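Local coordinates for hemopexin fold protein CP4 (Vigna unguiculata, PDB 3OYO), which adopts the four-bladed propeller hemopexin fold and binds a calcium ion, its precise role in cow pea seeds being uncertain, at residues D93-L96 / V97-T101. Sequence-based numbering, arbitrary orientation.
Sequences DKIL and VGPTT
Between I95 and G98 the backbone breaks from extended geometry at L96, whose psi of -44° turns the chain, and resumes at V97; the result is a classic beta bulge, in which two consecutive residues, L96 and V97, stand opposite the single Y83. It interrupts the outer strand of a blade in the hemopexin four-bladed propeller, alongside strand 80-85. Backbone hydrogen bonds of K94 with D85, V97 with Y83 and T100 with S81 carry the pairing on past the irregularity.

I95 points toward the far side of the corner and touches it with both branches. Its CG2, anti to the backbone N, makes van der Waals contact with two carbonyl oxygens, the methyl lying 3.4 Å from V97 O and also 3.4 Å from G98 O. The other branch ends at CD1, 4.2 Å from P99 CD, an apolar touch against the proline ring. At V97, CG1 lies anti to the backbone N (chi1 -175°), which leaves CG2 beside that N and 4.1 Å from L96 CB; V97 also touches M105 of helix 102-105.

G98 has a phi of 111°, and with this backbone conformation a CB would be jammed against V97 O. The peptide that follows, into P99, is cis, and the chain turns again there. Beyond it, T101 is the N-cap of helix 102-105 and its OG1 hydrogen-bonds E104 OE2, while T100 OG1 donates a hydrogen bond to T101 O at 3.2 Å, approaching from outside the carbonyl plane.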
# COMPACT_ATOMS: atom_id res chain seq x y z
N ASP A 93 -6.04 -4.26 18.86
CA ASP A 93 -5.53 -3.32 17.84
C ASP A 93 -5.39 -1.94 18.49
O ASP A 93 -6.14 -1.60 19.40
CB ASP A 93 -6.50 -3.23 16.63
CG ASP A 93 -7.87 -2.74 17.01
OD1 ASP A 93 -8.58 -3.43 17.73
OD2 ASP A 93 -8.26 -1.66 16.56
N LYS A 94 -4.45 -1.13 18.03
CA LYS A 94 -4.23 0.18 18.65
C LYS A 94 -3.43 1.10 17.75
O LYS A 94 -2.70 0.67 16.87
CB LYS A 94 -3.51 0.04 20.01
CG LYS A 94 -2.12 -0.52 19.87
CD LYS A 94 -1.46 -0.66 21.24
CE LYS A 94 -0.10 -1.33 21.14
NZ LYS A 94 0.62 -1.33 22.46
N ILE A 95 -3.57 2.40 18.00
CA ILE A 95 -2.73 3.38 17.35
C ILE A 95 -1.54 3.67 18.24
O ILE A 95 -1.67 4.21 19.30
CB ILE A 95 -3.51 4.69 17.17
CG1 ILE A 95 -4.76 4.46 16.29
CG2 ILE A 95 -2.62 5.71 16.53
CD1 ILE A 95 -5.64 5.69 16.13
N LEU A 96 -0.36 3.35 17.75
CA LEU A 96 0.87 3.63 18.45
C LEU A 96 1.15 5.10 18.35
O LEU A 96 1.60 5.69 19.32
CB LEU A 96 2.03 2.85 17.81
CG LEU A 96 1.74 1.35 17.82
CD1 LEU A 96 2.73 0.60 17.03
CD2 LEU A 96 1.72 0.84 19.30
N VAL A 97 0.98 5.68 17.17
CA VAL A 97 1.31 7.09 17.00
C VAL A 97 0.28 7.77 16.10
O VAL A 97 0.01 7.29 15.02
CB VAL A 97 2.67 7.28 16.33
CG1 VAL A 97 3.01 8.78 16.29
CG2 VAL A 97 3.73 6.49 17.05
N GLY A 98 -0.30 8.86 16.57
CA GLY A 98 -1.24 9.60 15.75
C GLY A 98 -2.65 9.50 16.25
O GLY A 98 -2.86 9.04 17.33
N PRO A 99 -3.62 9.96 15.46
CA PRO A 99 -3.44 10.60 14.14
C PRO A 99 -2.69 11.96 14.18
O PRO A 99 -2.89 12.76 15.08
CB PRO A 99 -4.87 10.79 13.65
CG PRO A 99 -5.68 9.80 14.47
CD PRO A 99 -5.06 9.88 15.81
N THR A 100 -1.82 12.20 13.21
CA THR A 100 -1.08 13.45 13.06
C THR A 100 -1.09 13.68 11.55
O THR A 100 -1.63 12.85 10.79
CB THR A 100 0.40 13.34 13.55
OG1 THR A 100 1.12 12.46 12.69
CG2 THR A 100 0.47 12.76 14.92
N THR A 101 -0.53 14.78 11.10
CA THR A 101 -0.54 15.05 9.67
C THR A 101 0.69 14.30 9.13
O THR A 101 1.57 13.86 9.89
CB THR A 101 -0.38 16.56 9.33
OG1 THR A 101 0.89 17.00 9.82
CG2 THR A 101 -1.52 17.45 9.94